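Side-chain contacts in DNA repair and telomere maintenance protein nbs1 (Schizosaccharomyces pombe, PDB 3HUF), which recruits phosphorylated Ctp1 and works within the MRN complex in DNA double-strand break repair, this chain being its N-terminal FHA and tandem BRCT region: residues F68-L73 with F77-N82; I118-P123 with S131-L136; E57-T62 with S92-D97; L170-I175 with S217-C222; L247-S252 with E295-I300. One frame throughout, in Å; residues are numbered along the deposited sequence.

Contact 1 of 5, residues F68-L73 with F77-N82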
# COMPACT_ATOMS: atom_id res chain seq x y z
N PHE A 68 -9.36 6.13 -14.51
CA PHE A 68 -10.79 6.27 -14.26
C PHE A 68 -11.37 7.00 -15.48
O PHE A 68 -10.98 8.12 -15.78
CB PHE A 68 -10.97 7.09 -12.97
CG PHE A 68 -12.36 7.02 -12.35
CD1 PHE A 68 -12.52 6.49 -11.07
CD2 PHE A 68 -13.48 7.52 -13.03
CE1 PHE A 68 -13.78 6.45 -10.47
CE2 PHE A 68 -14.74 7.50 -12.43
CZ PHE A 68 -14.89 6.95 -11.15
N GLU A 69 -12.30 6.35 -16.18
CA GLU A 69 -12.91 6.93 -17.37
C GLU A 69 -14.39 7.19 -17.14
O GLU A 69 -15.06 6.43 -16.45
CB GLU A 69 -12.72 6.00 -18.57
CG GLU A 69 -11.31 5.51 -18.67
CD GLU A 69 -11.11 4.38 -19.66
OE1 GLU A 69 -12.10 3.74 -20.06
OE2 GLU A 69 -9.95 4.14 -20.03
N VAL A 70 -14.88 8.28 -17.72
CA VAL A 70 -16.28 8.68 -17.60
C VAL A 70 -16.81 8.95 -19.00
O VAL A 70 -16.24 9.74 -19.72
CB VAL A 70 -16.43 9.98 -16.74
CG1 VAL A 70 -17.85 10.55 -16.82
CG2 VAL A 70 -16.03 9.71 -15.27
N LYS A 71 -17.90 8.27 -19.37
CA LYS A 71 -18.66 8.61 -20.56
C LYS A 71 -20.04 9.15 -20.21
O LYS A 71 -20.72 8.62 -19.34
CB LYS A 71 -18.83 7.39 -21.46
CG LYS A 71 -17.57 6.95 -22.17
CD LYS A 71 -17.91 6.65 -23.63
CE LYS A 71 -18.66 7.84 -24.26
NZ LYS A 71 -19.13 7.59 -25.67
N ASP A 72 -20.45 10.20 -20.91
CA ASP A 72 -21.79 10.70 -20.77
C ASP A 72 -22.66 9.88 -21.72
O ASP A 72 -22.28 9.67 -22.87
CB ASP A 72 -21.86 12.19 -21.14
CG ASP A 72 -23.28 12.72 -21.10
OD1 ASP A 72 -23.78 13.04 -20.00
OD2 ASP A 72 -23.90 12.76 -22.18
N LEU A 73 -23.80 9.39 -21.24
CA LEU A 73 -24.65 8.53 -22.07
C LEU A 73 -25.75 9.34 -22.79
O LEU A 73 -26.95 9.12 -22.57
CB LEU A 73 -25.24 7.36 -21.26
CG LEU A 73 -24.27 6.46 -20.47
CD1 LEU A 73 -25.03 5.48 -19.59
CD2 LEU A 73 -23.30 5.71 -21.38
N PHE A 77 -28.84 16.76 -19.58
CA PHE A 77 -28.09 17.88 -19.00
C PHE A 77 -26.56 17.76 -18.93
O PHE A 77 -25.91 18.68 -18.44
CB PHE A 77 -28.68 18.27 -17.64
CG PHE A 77 -30.10 18.75 -17.71
CD1 PHE A 77 -31.11 18.05 -17.07
CD2 PHE A 77 -30.43 19.88 -18.45
CE1 PHE A 77 -32.44 18.49 -17.14
CE2 PHE A 77 -31.75 20.33 -18.53
CZ PHE A 77 -32.76 19.63 -17.88
N GLY A 78 -26.00 16.65 -19.41
CA GLY A 78 -24.54 16.50 -19.50
C GLY A 78 -23.84 15.97 -18.24
O GLY A 78 -24.48 15.76 -17.21
N THR A 79 -22.52 15.77 -18.35
CA THR A 79 -21.67 15.30 -17.23
C THR A 79 -20.37 16.10 -17.21
O THR A 79 -19.79 16.38 -18.27
CB THR A 79 -21.33 13.80 -17.38
OG1 THR A 79 -22.54 13.05 -17.47
CG2 THR A 79 -20.48 13.27 -16.19
N LYS A 80 -19.92 16.48 -16.02
CA LYS A 80 -18.66 17.22 -15.89
C LYS A 80 -17.80 16.46 -14.91
O LYS A 80 -18.32 15.88 -13.93
CB LYS A 80 -18.87 18.64 -15.35
CG LYS A 80 -19.89 19.52 -16.13
CD LYS A 80 -19.89 20.96 -15.61
CE LYS A 80 -20.66 21.86 -16.53
NZ LYS A 80 -20.50 23.33 -16.19
N VAL A 81 -16.50 16.45 -15.16
CA VAL A 81 -15.52 15.97 -14.18
C VAL A 81 -14.57 17.13 -13.84
O VAL A 81 -13.95 17.71 -14.75
CB VAL A 81 -14.72 14.80 -14.71
CG1 VAL A 81 -13.75 14.26 -13.60
CG2 VAL A 81 -15.66 13.67 -15.23
N ASN A 82 -14.48 17.50 -12.56
CA ASN A 82 -13.59 18.60 -12.18
C ASN A 82 -13.89 19.80 -13.06
O ASN A 82 -12.98 20.40 -13.61
CB ASN A 82 -12.10 18.17 -12.27
CG ASN A 82 -11.69 17.23 -11.12
OD1 ASN A 82 -12.40 17.14 -10.13
ND2 ASN A 82 -10.57 16.54 -11.25

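Contact 2 of 5, residues I118-P123 with S131-L136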
# COMPACT_ATOMS: atom_id res chain seq x y z
N ILE A 118 0.63 -3.47 -2.62
CA ILE A 118 1.01 -4.63 -1.80
C ILE A 118 2.30 -5.27 -2.31
O ILE A 118 2.36 -5.74 -3.45
CB ILE A 118 -0.16 -5.66 -1.69
CG1 ILE A 118 -1.35 -5.06 -0.91
CG2 ILE A 118 0.32 -6.94 -1.01
CD1 ILE A 118 -2.50 -6.02 -0.65
N GLN A 119 3.34 -5.27 -1.48
CA GLN A 119 4.58 -5.95 -1.82
C GLN A 119 4.55 -7.38 -1.31
O GLN A 119 4.06 -7.62 -0.21
CB GLN A 119 5.79 -5.21 -1.24
CG GLN A 119 7.14 -5.93 -1.52
CD GLN A 119 8.32 -5.13 -1.07
OE1 GLN A 119 8.20 -4.29 -0.19
NE2 GLN A 119 9.48 -5.37 -1.66
N PHE A 120 5.06 -8.32 -2.12
CA PHE A 120 5.14 -9.72 -1.72
C PHE A 120 6.59 -10.08 -1.50
O PHE A 120 7.47 -9.51 -2.13
CB PHE A 120 4.57 -10.63 -2.79
CG PHE A 120 3.07 -10.68 -2.81
CD1 PHE A 120 2.34 -9.62 -3.36
CD2 PHE A 120 2.40 -11.79 -2.30
CE1 PHE A 120 0.96 -9.66 -3.40
CE2 PHE A 120 1.01 -11.84 -2.31
CZ PHE A 120 0.28 -10.77 -2.86
N ASP A 121 6.84 -11.01 -0.59
CA ASP A 121 8.20 -11.38 -0.29
C ASP A 121 8.68 -12.55 -1.15
O ASP A 121 9.83 -12.92 -1.12
CB ASP A 121 8.33 -11.75 1.18
CG ASP A 121 9.76 -11.65 1.68
OD1 ASP A 121 10.58 -10.92 1.06
OD2 ASP A 121 10.04 -12.32 2.67
N ASN A 122 7.78 -13.09 -1.96
CA ASN A 122 8.03 -14.36 -2.61
C ASN A 122 7.39 -14.34 -3.98
O ASN A 122 6.23 -13.98 -4.11
CB ASN A 122 7.42 -15.45 -1.71
CG ASN A 122 7.61 -16.84 -2.23
OD1 ASN A 122 6.93 -17.27 -3.17
ND2 ASN A 122 8.49 -17.59 -1.59
N PRO A 123 8.15 -14.71 -5.02
CA PRO A 123 7.68 -14.69 -6.41
C PRO A 123 6.54 -15.67 -6.71
O PRO A 123 5.67 -15.36 -7.54
CB PRO A 123 8.92 -15.08 -7.21
CG PRO A 123 10.08 -14.95 -6.27
CD PRO A 123 9.55 -15.18 -4.92
N SER A 131 -3.14 -11.43 -9.81
CA SER A 131 -4.36 -11.28 -10.61
C SER A 131 -5.60 -10.97 -9.75
O SER A 131 -6.37 -10.07 -10.09
CB SER A 131 -4.56 -12.52 -11.49
OG SER A 131 -5.87 -12.60 -12.00
N ASN A 132 -5.75 -11.69 -8.64
CA ASN A 132 -6.78 -11.46 -7.63
C ASN A 132 -6.79 -10.01 -7.18
O ASN A 132 -7.82 -9.34 -7.23
CB ASN A 132 -6.50 -12.39 -6.42
CG ASN A 132 -7.66 -12.48 -5.42
OD1 ASN A 132 -7.79 -11.65 -4.51
ND2 ASN A 132 -8.45 -13.57 -5.53
N LEU A 133 -5.62 -9.51 -6.75
CA LEU A 133 -5.53 -8.15 -6.16
C LEU A 133 -5.65 -7.08 -7.22
O LEU A 133 -6.27 -6.06 -7.00
CB LEU A 133 -4.26 -7.97 -5.33
CG LEU A 133 -3.99 -9.03 -4.26
CD1 LEU A 133 -2.80 -8.66 -3.42
CD2 LEU A 133 -5.22 -9.28 -3.35
N ASN A 134 -5.07 -7.34 -8.39
CA ASN A 134 -5.17 -6.41 -9.50
C ASN A 134 -6.64 -6.14 -9.87
O ASN A 134 -7.01 -5.00 -10.15
CB ASN A 134 -4.35 -6.89 -10.71
CG ASN A 134 -2.82 -6.92 -10.42
OD1 ASN A 134 -2.32 -6.34 -9.43
ND2 ASN A 134 -2.09 -7.64 -11.26
N LEU A 135 -7.47 -7.18 -9.84
CA LEU A 135 -8.90 -7.07 -10.13
C LEU A 135 -9.67 -6.25 -9.11
O LEU A 135 -10.74 -5.76 -9.42
CB LEU A 135 -9.53 -8.45 -10.31
CG LEU A 135 -9.04 -9.19 -11.55
CD1 LEU A 135 -9.36 -10.67 -11.47
CD2 LEU A 135 -9.61 -8.57 -12.82
N LEU A 136 -9.09 -6.06 -7.92
CA LEU A 136 -9.61 -5.13 -6.93
C LEU A 136 -9.07 -3.71 -7.09
O LEU A 136 -9.53 -2.81 -6.40
CB LEU A 136 -9.28 -5.60 -5.50
CG LEU A 136 -9.80 -6.98 -5.07
CD1 LEU A 136 -9.40 -7.31 -3.61
CD2 LEU A 136 -11.33 -7.05 -5.25

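Contact 3 of 5, residues E57-T62 with S92-D97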
# COMPACT_ATOMS: atom_id res chain seq x y z
N GLU A 57 1.99 -2.27 -13.74
CA GLU A 57 3.10 -2.56 -12.84
C GLU A 57 3.74 -1.27 -12.31
O GLU A 57 4.09 -1.18 -11.14
CB GLU A 57 4.15 -3.46 -13.52
CG GLU A 57 5.12 -4.13 -12.52
CD GLU A 57 4.43 -4.63 -11.22
OE1 GLU A 57 3.59 -5.56 -11.30
OE2 GLU A 57 4.72 -4.10 -10.12
N LYS A 58 3.82 -0.27 -13.18
CA LYS A 58 4.33 1.05 -12.81
C LYS A 58 3.65 1.70 -11.64
O LYS A 58 4.31 2.40 -10.88
CB LYS A 58 4.34 1.98 -14.02
CG LYS A 58 3.01 2.48 -14.49
CD LYS A 58 3.16 3.11 -15.86
CE LYS A 58 1.83 3.59 -16.36
NZ LYS A 58 1.91 3.84 -17.83
N ASP A 59 2.35 1.46 -11.48
CA ASP A 59 1.56 2.10 -10.43
C ASP A 59 1.94 1.57 -9.06
O ASP A 59 1.75 2.26 -8.05
CB ASP A 59 0.06 1.85 -10.66
CG ASP A 59 -0.44 2.45 -12.00
OD1 ASP A 59 -0.00 3.55 -12.38
OD2 ASP A 59 -1.27 1.81 -12.66
N TYR A 60 2.46 0.34 -9.02
CA TYR A 60 2.97 -0.25 -7.75
C TYR A 60 4.15 0.59 -7.24
O TYR A 60 4.32 0.77 -6.04
CB TYR A 60 3.38 -1.71 -7.94
CG TYR A 60 4.27 -2.27 -6.82
CD1 TYR A 60 3.74 -2.59 -5.57
CD2 TYR A 60 5.65 -2.46 -7.02
CE1 TYR A 60 4.56 -3.08 -4.54
CE2 TYR A 60 6.47 -2.94 -6.01
CZ TYR A 60 5.93 -3.24 -4.78
OH TYR A 60 6.75 -3.71 -3.81
N PHE A 61 4.95 1.12 -8.17
CA PHE A 61 6.09 1.96 -7.81
C PHE A 61 5.78 3.45 -7.64
O PHE A 61 6.40 4.11 -6.80
CB PHE A 61 7.20 1.79 -8.85
CG PHE A 61 7.77 0.42 -8.88
CD1 PHE A 61 7.36 -0.51 -9.83
CD2 PHE A 61 8.69 0.03 -7.92
CE1 PHE A 61 7.91 -1.79 -9.85
CE2 PHE A 61 9.23 -1.24 -7.94
CZ PHE A 61 8.85 -2.14 -8.90
N THR A 62 4.85 3.99 -8.43
CA THR A 62 4.56 5.43 -8.39
C THR A 62 3.48 5.78 -7.37
O THR A 62 3.38 6.93 -6.91
CB THR A 62 4.07 5.94 -9.76
OG1 THR A 62 2.80 5.31 -10.06
CG2 THR A 62 5.07 5.63 -10.84
N SER A 92 -10.65 10.27 -19.80
CA SER A 92 -9.98 9.48 -18.79
C SER A 92 -9.14 10.35 -17.89
O SER A 92 -8.61 11.38 -18.31
CB SER A 92 -9.11 8.36 -19.38
OG SER A 92 -8.83 8.56 -20.73
N TYR A 93 -9.03 9.92 -16.64
CA TYR A 93 -8.44 10.71 -15.60
C TYR A 93 -7.48 9.85 -14.81
O TYR A 93 -7.81 8.72 -14.47
CB TYR A 93 -9.54 11.27 -14.69
CG TYR A 93 -10.18 12.52 -15.28
CD1 TYR A 93 -11.29 12.45 -16.14
CD2 TYR A 93 -9.65 13.77 -14.99
CE1 TYR A 93 -11.84 13.62 -16.68
CE2 TYR A 93 -10.19 14.93 -15.52
CZ TYR A 93 -11.28 14.85 -16.36
OH TYR A 93 -11.76 16.06 -16.85
N LYS A 94 -6.29 10.39 -14.56
CA LYS A 94 -5.34 9.76 -13.66
C LYS A 94 -4.99 10.60 -12.44
O LYS A 94 -3.98 10.37 -11.80
CB LYS A 94 -4.08 9.29 -14.39
CG LYS A 94 -4.11 7.79 -14.60
CD LYS A 94 -2.80 7.25 -15.14
CE LYS A 94 -2.91 5.73 -15.35
NZ LYS A 94 -1.63 5.07 -15.75
N GLU A 95 -5.85 11.55 -12.12
CA GLU A 95 -5.72 12.33 -10.89
C GLU A 95 -6.36 11.54 -9.76
O GLU A 95 -7.19 10.66 -10.01
CB GLU A 95 -6.47 13.64 -11.04
CG GLU A 95 -5.78 14.67 -11.89
CD GLU A 95 -6.70 15.16 -12.98
OE1 GLU A 95 -7.67 15.90 -12.66
OE2 GLU A 95 -6.46 14.80 -14.16
N LYS A 96 -6.02 11.87 -8.52
CA LYS A 96 -6.51 11.09 -7.39
C LYS A 96 -7.80 11.64 -6.76
O LYS A 96 -8.33 11.04 -5.84
CB LYS A 96 -5.40 10.93 -6.35
CG LYS A 96 -4.19 10.18 -6.90
CD LYS A 96 -2.99 10.31 -5.99
CE LYS A 96 -1.93 9.30 -6.41
NZ LYS A 96 -0.90 9.16 -5.36
N ASP A 97 -8.28 12.76 -7.27
CA ASP A 97 -9.49 13.40 -6.79
C ASP A 97 -10.35 13.85 -7.96
O ASP A 97 -9.93 14.71 -8.74
CB ASP A 97 -9.16 14.61 -5.93
CG ASP A 97 -8.60 14.23 -4.58
OD1 ASP A 97 -9.40 14.02 -3.65
OD2 ASP A 97 -7.36 14.15 -4.45
O HOH W 1 -0.50 4.68 -19.01
O HOH W 2 -2.25 2.40 -14.93
O HOH W 3 1.39 9.19 -7.50

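Contact 4 of 5, residues L170-I175 with S217-C222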
# COMPACT_ATOMS: atom_id res chain seq x y z
N LEU A 170 10.45 -1.82 9.75
CA LEU A 170 11.16 -0.61 10.13
C LEU A 170 10.65 0.66 9.45
O LEU A 170 10.59 1.71 10.10
CB LEU A 170 12.66 -0.77 9.90
CG LEU A 170 13.35 -1.61 10.98
CD1 LEU A 170 14.71 -2.04 10.49
CD2 LEU A 170 13.47 -0.81 12.26
N LYS A 171 10.29 0.58 8.17
CA LYS A 171 9.73 1.76 7.49
C LYS A 171 8.22 1.95 7.74
O LYS A 171 7.55 2.72 7.04
CB LYS A 171 10.14 1.85 6.00
CG LYS A 171 10.11 0.56 5.19
CD LYS A 171 10.28 0.84 3.69
CE LYS A 171 9.71 -0.30 2.83
NZ LYS A 171 9.40 0.16 1.42
N LYS A 172 7.71 1.24 8.74
CA LYS A 172 6.33 1.37 9.24
C LYS A 172 5.24 0.92 8.27
O LYS A 172 4.10 1.39 8.32
CB LYS A 172 6.07 2.77 9.81
CG LYS A 172 6.89 3.04 11.08
CD LYS A 172 7.11 4.52 11.32
CE LYS A 172 7.76 4.75 12.68
NZ LYS A 172 7.75 6.20 13.05
N THR A 173 5.61 0.00 7.39
CA THR A 173 4.67 -0.64 6.49
C THR A 173 3.83 -1.61 7.33
O THR A 173 4.30 -2.12 8.34
CB THR A 173 5.43 -1.38 5.40
OG1 THR A 173 6.32 -0.45 4.76
CG2 THR A 173 4.50 -1.95 4.35
N VAL A 174 2.58 -1.81 6.92
CA VAL A 174 1.69 -2.78 7.55
C VAL A 174 2.03 -4.19 7.05
O VAL A 174 2.02 -4.45 5.86
CB VAL A 174 0.20 -2.43 7.25
CG1 VAL A 174 -0.75 -3.43 7.92
CG2 VAL A 174 -0.12 -1.01 7.71
N ILE A 175 2.36 -5.09 7.97
CA ILE A 175 2.75 -6.43 7.56
C ILE A 175 1.55 -7.35 7.62
O ILE A 175 0.85 -7.44 8.61
CB ILE A 175 3.94 -6.95 8.41
CG1 ILE A 175 5.19 -6.09 8.16
CG2 ILE A 175 4.21 -8.45 8.12
CD1 ILE A 175 6.30 -6.38 9.12
N SER A 217 8.26 -5.18 20.07
CA SER A 217 6.93 -4.60 20.26
C SER A 217 6.47 -3.65 19.14
O SER A 217 5.30 -3.68 18.72
CB SER A 217 6.85 -3.89 21.62
OG SER A 217 6.79 -4.83 22.69
N SER A 218 7.39 -2.83 18.64
CA SER A 218 7.05 -1.75 17.73
C SER A 218 8.23 -1.40 16.83
O SER A 218 9.38 -1.70 17.17
CB SER A 218 6.65 -0.51 18.54
OG SER A 218 7.79 0.06 19.16
N PRO A 219 7.96 -0.77 15.68
CA PRO A 219 9.04 -0.16 14.91
C PRO A 219 9.84 0.86 15.73
O PRO A 219 11.07 0.93 15.61
CB PRO A 219 8.30 0.54 13.77
CG PRO A 219 7.06 -0.25 13.60
CD PRO A 219 6.66 -0.64 14.99
N GLU A 220 9.14 1.60 16.59
CA GLU A 220 9.72 2.70 17.37
C GLU A 220 10.88 2.31 18.28
O GLU A 220 11.83 3.09 18.45
CB GLU A 220 8.63 3.40 18.18
N ASP A 221 10.84 1.11 18.87
CA ASP A 221 11.95 0.69 19.73
C ASP A 221 13.17 0.19 18.93
O ASP A 221 14.31 0.22 19.42
CB ASP A 221 11.52 -0.27 20.86
CG ASP A 221 10.48 -1.28 20.43
OD1 ASP A 221 10.71 -2.00 19.43
OD2 ASP A 221 9.43 -1.38 21.11
N CYS A 222 12.93 -0.25 17.70
CA CYS A 222 13.99 -0.69 16.79
C CYS A 222 14.74 0.47 16.17
O CYS A 222 15.96 0.41 15.99
CB CYS A 222 13.40 -1.56 15.68
SG CYS A 222 13.67 -3.31 15.91

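Contact 5 of 5, residues L247-S252 with E295-I300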
# COMPACT_ATOMS: atom_id res chain seq x y z
N LEU A 247 18.36 2.15 11.63
CA LEU A 247 18.93 1.60 12.85
C LEU A 247 19.85 2.62 13.53
O LEU A 247 20.38 2.36 14.61
CB LEU A 247 19.69 0.29 12.57
CG LEU A 247 18.89 -0.83 11.89
CD1 LEU A 247 19.76 -2.03 11.56
CD2 LEU A 247 17.68 -1.25 12.73
N GLY A 248 20.02 3.78 12.90
CA GLY A 248 20.84 4.85 13.46
C GLY A 248 22.33 4.70 13.18
O GLY A 248 23.15 5.37 13.81
N LEU A 249 22.68 3.82 12.24
CA LEU A 249 24.07 3.57 11.90
C LEU A 249 24.65 4.66 10.97
O LEU A 249 23.90 5.35 10.25
CB LEU A 249 24.23 2.21 11.23
CG LEU A 249 24.12 0.94 12.07
CD1 LEU A 249 23.89 -0.25 11.16
CD2 LEU A 249 25.39 0.72 12.91
N ARG A 250 25.97 4.78 11.00
CA ARG A 250 26.72 5.61 10.06
C ARG A 250 27.30 4.66 9.02
O ARG A 250 27.97 3.70 9.36
CB ARG A 250 27.81 6.36 10.82
CG ARG A 250 28.88 7.06 10.00
CD ARG A 250 29.62 8.04 10.91
NE ARG A 250 31.01 8.28 10.52
CZ ARG A 250 31.82 9.10 11.19
NH1 ARG A 250 31.38 9.74 12.26
NH2 ARG A 250 33.08 9.28 10.80
N ILE A 251 27.01 4.90 7.74
CA ILE A 251 27.38 3.94 6.70
C ILE A 251 28.44 4.50 5.75
O ILE A 251 28.37 5.66 5.34
CB ILE A 251 26.15 3.50 5.88
CG1 ILE A 251 24.98 3.20 6.81
CG2 ILE A 251 26.47 2.26 5.03
CD1 ILE A 251 23.65 3.64 6.26
N SER A 252 29.42 3.66 5.42
CA SER A 252 30.40 4.00 4.40
C SER A 252 30.37 2.94 3.31
O SER A 252 30.67 1.78 3.55
CB SER A 252 31.80 4.10 5.01
OG SER A 252 31.80 4.99 6.11
N GLU A 295 20.66 -10.20 8.81
CA GLU A 295 20.00 -11.29 9.52
C GLU A 295 20.59 -11.48 10.92
O GLU A 295 19.86 -11.63 11.89
CB GLU A 295 20.09 -12.59 8.69
CG GLU A 295 19.19 -12.64 7.43
CD GLU A 295 19.83 -12.05 6.16
OE1 GLU A 295 20.80 -11.25 6.24
OE2 GLU A 295 19.35 -12.38 5.04
N GLN A 296 21.92 -11.44 11.01
CA GLN A 296 22.60 -11.55 12.30
C GLN A 296 22.42 -10.29 13.15
O GLN A 296 22.29 -10.36 14.37
CB GLN A 296 24.09 -11.83 12.09
CG GLN A 296 24.40 -13.28 11.70
CD GLN A 296 25.82 -13.45 11.14
OE1 GLN A 296 26.24 -12.72 10.24
NE2 GLN A 296 26.55 -14.42 11.67
N LEU A 297 22.38 -9.14 12.47
CA LEU A 297 22.20 -7.84 13.11
C LEU A 297 20.80 -7.68 13.71
O LEU A 297 20.64 -7.05 14.75
CB LEU A 297 22.44 -6.72 12.09
CG LEU A 297 23.40 -5.56 12.37
CD1 LEU A 297 23.02 -4.39 11.48
CD2 LEU A 297 23.40 -5.14 13.82
N TRP A 298 19.79 -8.24 13.03
CA TRP A 298 18.40 -8.24 13.51
C TRP A 298 18.26 -9.04 14.81
O TRP A 298 17.54 -8.62 15.72
CB TRP A 298 17.48 -8.80 12.43
CG TRP A 298 16.00 -8.72 12.71
CD1 TRP A 298 15.19 -9.74 13.13
CD2 TRP A 298 15.15 -7.57 12.57
NE1 TRP A 298 13.90 -9.30 13.26
CE2 TRP A 298 13.84 -7.97 12.92
CE3 TRP A 298 15.37 -6.24 12.17
CZ2 TRP A 298 12.76 -7.09 12.91
CZ3 TRP A 298 14.28 -5.36 12.15
CH2 TRP A 298 12.99 -5.79 12.51
N LYS A 299 18.95 -10.17 14.90
CA LYS A 299 18.95 -11.00 16.10
C LYS A 299 19.39 -10.22 17.34
O LYS A 299 18.82 -10.38 18.42
CB LYS A 299 19.81 -12.25 15.92
CG LYS A 299 19.32 -13.15 14.80
CD LYS A 299 19.98 -14.51 14.81
CE LYS A 299 19.29 -15.43 13.81
NZ LYS A 299 19.42 -16.87 14.18
N ILE A 300 20.38 -9.35 17.16
CA ILE A 300 20.90 -8.50 18.23
C ILE A 300 19.98 -7.30 18.46
O ILE A 300 19.80 -6.85 19.59
CB ILE A 300 22.34 -7.99 17.91
CG1 ILE A 300 23.23 -9.15 17.42
CG2 ILE A 300 22.97 -7.32 19.12
CD1 ILE A 300 24.55 -8.70 16.77

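Contact 1 of 5, residues F68-L73 with F77-N82
The flat carboxylate of Asp-72 meets Thr-79 through OD1, which accepts the hydrogen bond of Thr-79 OG1 on its anti lone pair, the one turned away from OD2, with OG1 and OD1 2.8 Å apart. At the other end of the strand the ring of Phe-68 meets the CG2 methyl of Val-70 edge-on, in its own plane. CG of Asp-72 stands anti to the backbone N (chi1 176°), which swings the carboxylate toward the turn, OD1 coming within 3.4 Å of Gly-78 C. Strands 68-72 and 79-81 belong to the two different sheets of the FHA beta sandwich; their short axes run nearly antiparallel at 158°, and side chains fill the gap. Val-70 CG2 reaches Val-81 CG2 tip to tip at 4.0 Å, while Val-70 CG1 lies 3.8 Å from Thr-79 CG2. With an alanine in place of Asp-72, the hydroxyls of Thr-79 and Thr-75 would probably lose the oxygen they share and the turn would be less well fixed. Beyond that turn, Phe-77 packs on the backbone of the bound peptide.

Contact 2 of 5, residues I118-P123 with S131-L136
Two residues past Phe-120, whose ring meets Leu-133, the amide oxygen OD1 of Asn-122 is gripped by two backbone N-H groups, that of Met-125 and, weakly, that of Glu-124. Asn-122 is thus the N-cap of helix 123-134, the helix that brings Leu-133 back over the strand. One methyl carries the whole meeting. Leu-133 CD1 comes up to the edge of the Phe-120 ring, in its plane, 3.8 Å from CZ and 3.9 Å from CE1, the two side chains arriving from opposite directions. The same methyl is 3.8 Å from Ile-118 CD1, whose side chain crosses that of Leu-133 at about a right angle; a fully extended chi2 (-176°) pushes Ile-118 CD1 out to it. This is the first step of the beta-alpha-beta crossover from strand 118-120 to strand 140-141 in the first BRCT domain, with its parallel sheet flanked by helices. Val-152 of the neighbouring strand 150-152 touches Ile-118 and Phe-120, and Leu-181 of helix 178-184 touches both Phe-120 and Leu-133. The start of the helix is fixed separately by the Asn-122 cap; between the two segments there is no hydrogen bond, and helix meets strand here through apolar packing.

Contact 3 of 5, residues E57-T62 with S92-D97
The nearest direct approach is between Lys-58 and Lys-94: the methylene CE of Lys-58 lies 3.8 Å from Lys-94 NZ, the extended chains crossing at a slant. Lys-58 NZ and Lys-94 NZ stand 4.3 Å apart, and both lie beside the carboxylate of Asp-59, which probably offsets their charge; its OD1 is 4.0 Å from Lys-94 NZ, too long for a salt bridge. Asp-59 is buried, its OD2 held by the backbone N of Ser-56, whereas the lysine ends are exposed and water fills in the rest. One water donates to Asp-59 OD2 and accepts from Lys-94 NZ at 2.9 Å; a second accepts from Lys-58 NZ at 2.8 Å and only weakly from Lys-94. Further along, a third water joins Thr-62 O to Lys-96 NZ, which also binds Gly-63 O. Helix 57-62 thus faces the chain leaving strand 91-93, the outermost strand beside 68-72 in an FHA sheet, while Tyr-60 OH is hydrogen-bonded to Arg-143 O of the first BRCT domain.

Contact 4 of 5, residues L170-I175 with S217-C222
Lys-172 meets Pro-219 from a backbone with positive phi (67°), uncommon for a lysine: it is the C-prime residue of the Schellman motif that ends helix 163-170, with Thr-173 N bonded back to Ala-168 O and Lys-172 N to Phe-169 O. From there its side chain runs out extended and crosses the proline ring at a slant, CG lying 3.9 Å from Pro-219 CB and 4.1 Å from Pro-219 CG. Deeper in, Leu-170 supplies the tight spot. Its CD2 methyl sits 3.5 Å from Cys-222 CB, both residues being buried, whereas Lys-172 is at the surface. The short, weakly bonded helix 219-222 that offers Pro-219 and Cys-222 is started by Ser-218 as N-cap: Ser-218 OG accepts from Asp-221 N at 3.2 Å, with an N-H...O angle of 148°, and donates weakly to Asp-221 OD2. Phe-169 also packs on Pro-219, and Leu-170 goes on to touch Leu-243 and Leu-246 of helix 238-246. A helix of the first BRCT domain packed in this way on a helix of the second, here with residues 217-222 packed alongside, is characteristic of tandem BRCT repeats.

Contact 5 of 5, residues L247-S252 with E295-I300
Leu-247 and Leu-297 come together from quite different torsions: CG of Leu-247 stands anti to its carbonyl carbon (chi1 -56°), while Leu-297 has chi1 -129°, well off any staggered position. Both lie in the core of the second BRCT domain, where helix 294-302 packs beside the link between helix 238-246 and the edge strand 250-254 of a parallel sheet. That link turns at Gly-248, whose positive phi belongs to the Schellman motif ending the helix. Leu-247 and Leu-249, on either side of Gly-248 in sequence, both point toward the helix that carries Leu-297. The side chains of Leu-247 and Leu-297 run alongside one another, pointing opposite ways, and Leu-244 and Leu-226 touch Leu-297 and Leu-249 as well. Next along the helix, Trp-298 turns to Met-166 and Leu-170 of the first BRCT domain, its NE1 bonded to Gln-214 O. In the leucine cluster a single methyl serves both partners: Leu-297 CD1 is 4.0 Å from Leu-247 CD1 and 4.2 Å from Leu-249 CD1.

How the contacts relate
From the N terminus, contact 3 opens first and closes a long loop from helix 57-62 to the end of strand 91-93. Contact 1 lies wholly within it and closes a short turn between the two FHA sheets; strands 68-72 and 91-93, pairing side by side, tie the two. Contact 2 then closes the short strand-to-helix loop of the first BRCT domain; Gln-119 packs on Tyr-60 of contact 3, bringing FHA and BRCT together. Contact 4 closes the loop from the end of helix 163-170 to helix 219-222, and contact 5 that from the start of strand 250-254 to helix 294-302, in series without crossing. Contact 4 shares a sheet with contact 2, and its Leu-170 and Cys-222 pack on Leu-247 and Trp-298.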